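Local structure of pectate lyase II (Xanthomonas campestris pv. campestris, 2QY1) at residues 12-26 with 35-47. The protein probably acts as a secreted pectate lyase of polysaccharide lyase family 1, cleaving pectate, a plant cell-wall polysaccharide, by elimination. The protein carries 2 engineered substitutions. Sequence-based numbering, arbitrary orientation.
Sequences GGNKVPVNVATFEAM and GSGGLVLNYTGKF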
loop_
_atom_site.group_PDB
_atom_site.type_symbol
_atom_site.label_atom_id
_atom_site.label_comp_id
_atom_site.label_asym_id
_atom_site.label_seq_id
_atom_site.Cartn_x
_atom_site.Cartn_y
_atom_site.Cartn_z
ATOM N N GLY A 12 -5.540 14.787 -11.387
ATOM C CA GLY A 12 -6.157 16.049 -11.788
ATOM C C GLY A 12 -5.283 16.905 -12.689
ATOM O O GLY A 12 -5.681 18.004 -13.076
ATOM N N GLY A 13 -4.092 16.405 -13.017
ATOM C CA GLY A 13 -3.172 17.091 -13.926
ATOM C C GLY A 13 -2.801 18.496 -13.492
ATOM O O GLY A 13 -2.533 18.742 -12.314
ATOM N N ASN A 14 -2.808 19.418 -14.452
ATOM C CA ASN A 14 -2.406 20.809 -14.228
ATOM C C ASN A 14 -3.504 21.752 -13.743
ATOM O O ASN A 14 -3.314 22.974 -13.747
ATOM C CB ASN A 14 -1.770 21.390 -15.499
ATOM C CG ASN A 14 -0.258 21.499 -15.408
ATOM O OD1 ASN A 14 0.337 21.263 -14.355
ATOM N ND2 ASN A 14 0.372 21.866 -16.520
ATOM N N LYS A 15 -4.644 21.202 -13.328
ATOM C CA LYS A 15 -5.742 22.029 -12.823
ATOM C C LYS A 15 -5.294 22.803 -11.586
ATOM O O LYS A 15 -4.493 22.306 -10.790
ATOM C CB LYS A 15 -6.979 21.181 -12.497
ATOM C CG LYS A 15 -7.629 20.483 -13.702
ATOM C CD LYS A 15 -8.280 21.456 -14.681
ATOM C CE LYS A 15 -8.761 20.726 -15.928
ATOM N NZ LYS A 15 -9.090 21.665 -17.041
ATOM N N VAL A 16 -5.797 24.027 -11.450
ATOM C CA VAL A 16 -5.508 24.863 -10.287
ATOM C C VAL A 16 -6.006 24.162 -9.016
ATOM O O VAL A 16 -7.195 23.851 -8.910
ATOM C CB VAL A 16 -6.133 26.275 -10.431
ATOM C CG1 VAL A 16 -5.982 27.079 -9.140
ATOM C CG2 VAL A 16 -5.502 27.019 -11.612
ATOM N N PRO A 17 -5.086 23.878 -8.070
ATOM C CA PRO A 17 -5.421 23.189 -6.823
ATOM C C PRO A 17 -6.488 23.895 -5.989
ATOM O O PRO A 17 -6.496 25.122 -5.889
ATOM C CB PRO A 17 -4.087 23.165 -6.068
ATOM C CG PRO A 17 -3.059 23.225 -7.140
ATOM C CD PRO A 17 -3.641 24.164 -8.153
ATOM N N VAL A 18 -7.386 23.100 -5.418
ATOM C CA VAL A 18 -8.377 23.573 -4.465
ATOM C C VAL A 18 -7.799 23.315 -3.077
ATOM O O VAL A 18 -7.550 22.162 -2.709
ATOM C CB VAL A 18 -9.725 22.822 -4.644
ATOM C CG1 VAL A 18 -10.765 23.289 -3.622
ATOM C CG2 VAL A 18 -10.250 22.993 -6.069
ATOM N N ASN A 19 -7.551 24.384 -2.326
ATOM C CA ASN A 19 -7.039 24.250 -0.964
ATOM C C ASN A 19 -8.116 23.712 -0.031
ATOM O O ASN A 19 -9.211 24.273 0.057
ATOM C CB ASN A 19 -6.498 25.586 -0.440
ATOM C CG ASN A 19 -5.347 26.119 -1.272
ATOM O OD1 ASN A 19 -4.632 25.360 -1.929
ATOM N ND2 ASN A 19 -5.163 27.434 -1.247
ATOM N N VAL A 20 -7.806 22.610 0.640
ATOM C CA VAL A 20 -8.715 22.013 1.619
ATOM C C VAL A 20 -7.981 21.809 2.945
ATOM O O VAL A 20 -6.989 21.087 3.009
ATOM C CB VAL A 20 -9.370 20.694 1.099
ATOM C CG1 VAL A 20 -10.273 20.981 -0.099
ATOM C CG2 VAL A 20 -8.323 19.640 0.735
ATOM N N ALA A 21 -8.462 22.469 3.994
ATOM C CA ALA A 21 -7.784 22.453 5.290
ATOM C C ALA A 21 -8.232 21.307 6.186
ATOM O O ALA A 21 -7.577 21.002 7.187
ATOM C CB ALA A 21 -7.972 23.788 6.002
ATOM N N THR A 22 -9.350 20.680 5.832
ATOM C CA THR A 22 -9.942 19.649 6.673
ATOM C C THR A 22 -10.463 18.454 5.884
ATOM O O THR A 22 -10.704 18.525 4.672
ATOM C CB THR A 22 -11.136 20.192 7.506
ATOM O OG1 THR A 22 -12.188 20.603 6.625
ATOM C CG2 THR A 22 -10.723 21.356 8.408
ATOM N N PHE A 23 -10.630 17.363 6.623
ATOM C CA PHE A 23 -11.373 16.177 6.225
ATOM C C PHE A 23 -12.691 16.536 5.510
ATOM O O PHE A 23 -12.950 16.065 4.401
ATOM C CB PHE A 23 -11.600 15.346 7.507
ATOM C CG PHE A 23 -12.632 14.271 7.392
ATOM C CD1 PHE A 23 -12.480 13.227 6.491
ATOM C CD2 PHE A 23 -13.738 14.272 8.236
ATOM C CE1 PHE A 23 -13.434 12.221 6.402
ATOM C CE2 PHE A 23 -14.697 13.271 8.159
ATOM C CZ PHE A 23 -14.545 12.242 7.237
ATOM N N GLU A 24 -13.498 17.390 6.136
ATOM C CA GLU A 24 -14.816 17.760 5.601
ATOM C C GLU A 24 -14.733 18.607 4.326
ATOM O O GLU A 24 -15.523 18.419 3.398
ATOM C CB GLU A 24 -15.655 18.477 6.667
ATOM C CG GLU A 24 -16.058 17.593 7.854
ATOM C CD GLU A 24 -15.001 17.530 8.955
ATOM O OE1 GLU A 24 -13.920 18.150 8.801
ATOM O OE2 GLU A 24 -15.253 16.857 9.979
ATOM N N ALA A 25 -13.779 19.535 4.288
ATOM C CA ALA A 25 -13.556 20.367 3.107
ATOM C C ALA A 25 -13.135 19.526 1.901
ATOM O O ALA A 25 -13.563 19.792 0.778
ATOM C CB ALA A 25 -12.523 21.449 3.397
ATOM N N MET A 26 -12.306 18.510 2.139
ATOM C CA MET A 26 -11.866 17.615 1.070
ATOM C C MET A 26 -13.054 16.850 0.494
ATOM O O MET A 26 -13.221 16.784 -0.725
ATOM C CB MET A 26 -10.786 16.645 1.563
ATOM C CG MET A 26 -10.181 15.776 0.455
ATOM S SD MET A 26 -8.885 14.662 1.027
ATOM C CE MET A 26 -7.560 15.817 1.366
ATOM N N GLY A 35 -17.049 14.698 -11.678
ATOM C CA GLY A 35 -16.646 13.294 -11.759
ATOM C C GLY A 35 -15.583 12.991 -12.801
ATOM O O GLY A 35 -15.024 11.897 -12.811
ATOM N N SER A 36 -15.314 13.949 -13.684
ATOM C CA SER A 36 -14.275 13.801 -14.708
ATOM C C SER A 36 -13.778 15.164 -15.191
ATOM O O SER A 36 -14.429 16.186 -14.968
ATOM C CB SER A 36 -14.772 12.955 -15.890
ATOM O OG SER A 36 -15.814 13.604 -16.596
ATOM N N GLY A 37 -12.620 15.172 -15.844
ATOM C CA GLY A 37 -12.046 16.408 -16.368
ATOM C C GLY A 37 -10.854 16.903 -15.571
ATOM O O GLY A 37 -9.977 17.579 -16.118
ATOM N N GLY A 38 -10.824 16.578 -14.279
ATOM C CA GLY A 38 -9.693 16.937 -13.428
ATOM C C GLY A 38 -10.061 17.719 -12.183
ATOM O O GLY A 38 -10.756 18.737 -12.256
ATOM N N LEU A 39 -9.589 17.226 -11.039
ATOM C CA LEU A 39 -9.705 17.914 -9.757
ATOM C C LEU A 39 -8.406 17.731 -8.972
ATOM O O LEU A 39 -7.951 16.604 -8.773
ATOM C CB LEU A 39 -10.892 17.364 -8.950
ATOM C CG LEU A 39 -11.078 17.841 -7.502
ATOM C CD1 LEU A 39 -11.551 19.297 -7.439
ATOM C CD2 LEU A 39 -12.035 16.928 -6.740
ATOM N N VAL A 40 -7.811 18.836 -8.534
ATOM C CA VAL A 40 -6.597 18.770 -7.720
ATOM C C VAL A 40 -6.871 19.354 -6.344
ATOM O O VAL A 40 -7.286 20.507 -6.221
ATOM C CB VAL A 40 -5.392 19.484 -8.386
ATOM C CG1 VAL A 40 -4.155 19.420 -7.485
ATOM C CG2 VAL A 40 -5.085 18.862 -9.735
ATOM N N LEU A 41 -6.640 18.543 -5.317
ATOM C CA LEU A 41 -6.870 18.960 -3.944
ATOM C C LEU A 41 -5.560 19.118 -3.184
ATOM O O LEU A 41 -4.782 18.170 -3.056
ATOM C CB LEU A 41 -7.798 17.971 -3.227
ATOM C CG LEU A 41 -9.158 17.702 -3.881
ATOM C CD1 LEU A 41 -9.855 16.520 -3.226
ATOM C CD2 LEU A 41 -10.052 18.933 -3.842
ATOM N N ASN A 42 -5.325 20.333 -2.697
ATOM C CA ASN A 42 -4.163 20.637 -1.880
ATOM C C ASN A 42 -4.553 20.594 -0.407
ATOM O O ASN A 42 -5.176 21.528 0.109
ATOM C CB ASN A 42 -3.592 22.012 -2.272
ATOM C CG ASN A 42 -2.461 22.473 -1.361
ATOM O OD1 ASN A 42 -2.460 23.611 -0.887
ATOM N ND2 ASN A 42 -1.490 21.604 -1.127
ATOM N N TYR A 43 -4.201 19.497 0.260
ATOM C CA TYR A 43 -4.514 19.330 1.680
ATOM C C TYR A 43 -3.500 20.043 2.576
ATOM O O TYR A 43 -2.314 19.716 2.566
ATOM C CB TYR A 43 -4.618 17.852 2.069
ATOM C CG TYR A 43 -4.799 17.661 3.558
ATOM C CD1 TYR A 43 -5.971 18.075 4.196
ATOM C CD2 TYR A 43 -3.786 17.096 4.337
ATOM C CE1 TYR A 43 -6.140 17.918 5.576
ATOM C CE2 TYR A 43 -3.943 16.932 5.716
ATOM C CZ TYR A 43 -5.123 17.345 6.326
ATOM O OH TYR A 43 -5.280 17.194 7.687
ATOM N N THR A 44 -3.994 20.995 3.365
ATOM C CA THR A 44 -3.144 21.886 4.160
ATOM C C THR A 44 -3.256 21.658 5.670
ATOM O O THR A 44 -2.523 22.270 6.449
ATOM C CB THR A 44 -3.475 23.370 3.879
ATOM O OG1 THR A 44 -4.825 23.636 4.276
ATOM C CG2 THR A 44 -3.308 23.693 2.401
ATOM N N GLY A 45 -4.179 20.791 6.078
ATOM C CA GLY A 45 -4.403 20.509 7.498
ATOM C C GLY A 45 -3.174 19.923 8.160
ATOM O O GLY A 45 -2.423 19.180 7.533
ATOM N N LYS A 46 -2.959 20.284 9.423
ATOM C CA LYS A 46 -1.797 19.827 10.177
ATOM C C LYS A 46 -2.240 19.198 11.491
ATOM O O LYS A 46 -2.176 19.832 12.545
ATOM C CB LYS A 46 -0.837 20.990 10.461
ATOM C CG LYS A 46 -0.326 21.720 9.228
ATOM C CD LYS A 46 0.395 23.009 9.603
ATOM C CE LYS A 46 1.762 22.744 10.230
ATOM N NZ LYS A 46 2.745 22.221 9.237
ATOM N N PHE A 47 -2.695 17.952 11.425
ATOM C CA PHE A 47 -3.113 17.239 12.629
ATOM C C PHE A 47 -1.935 17.010 13.573
ATOM O O PHE A 47 -0.886 16.507 13.165
ATOM C CB PHE A 47 -3.782 15.904 12.278
ATOM C CG PHE A 47 -4.361 15.189 13.468
ATOM C CD1 PHE A 47 -3.619 14.222 14.145
ATOM C CD2 PHE A 47 -5.645 15.488 13.918
ATOM C CE1 PHE A 47 -4.148 13.561 15.253
ATOM C CE2 PHE A 47 -6.187 14.830 15.025
ATOM C CZ PHE A 47 -5.433 13.864 15.692
HETATM O O HOH W 1 -6.670 17.837 -16.068
HETATM O O HOH W 2 -8.654 21.381 -9.260
#
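Val-18 and Val-20 pair in parallel with the strand 39-43 through four backbone hydrogen bonds. Val-18 N gives a nearly straight bond to Val-40 O (2.7 Å, 174° at the hydrogen), and Asn-42 N returns one to Val-18 O. Val-20 repeats the pattern, its N reaching Asn-42 O and its O taking Thr-44 N at 3.0 Å. Just before the first of these bonds the two chains are bridged by water 2, which donates to Val-16 O and accepts from Val-40 N.

On one face Pro-17 and Val-40 lie side by side, CG against CG1 at 4.0 Å. The other branch, CG2, sits anti to the carbonyl carbon of Val-40 and enters the type II' turn 12-15, 3.5 Å from Gly-12 O. Gly-12 packs its bare CA against Leu-39 O in a CA-H...O contact.

The opposite face is apolar. Leu-41 divides its branches: CD2 meets Val-18 CB at 4.0 Å, while CD1 touches Met-26 CG. Met-26 is extended to its sulfur, then bends at chi3 (-71°), bringing CE to Tyr-43 CB at 3.6 Å. Gly-45 N lies over the centre of the Tyr-43 ring, whose hydroxyl is held by Ala-83 O and which meets Phe-86 edge-to-face. Thr-22 caps the helix that carries Met-26, accepting from Ala-25 N through OG1.

The helix 23-32 thus covers the end of a parallel beta-helix, the fold of this family: strand 18-20 edges strand 39-43, which pairs on its other side with strand 74-78, and Met-26 reaches Val-66 and Ile-76 within.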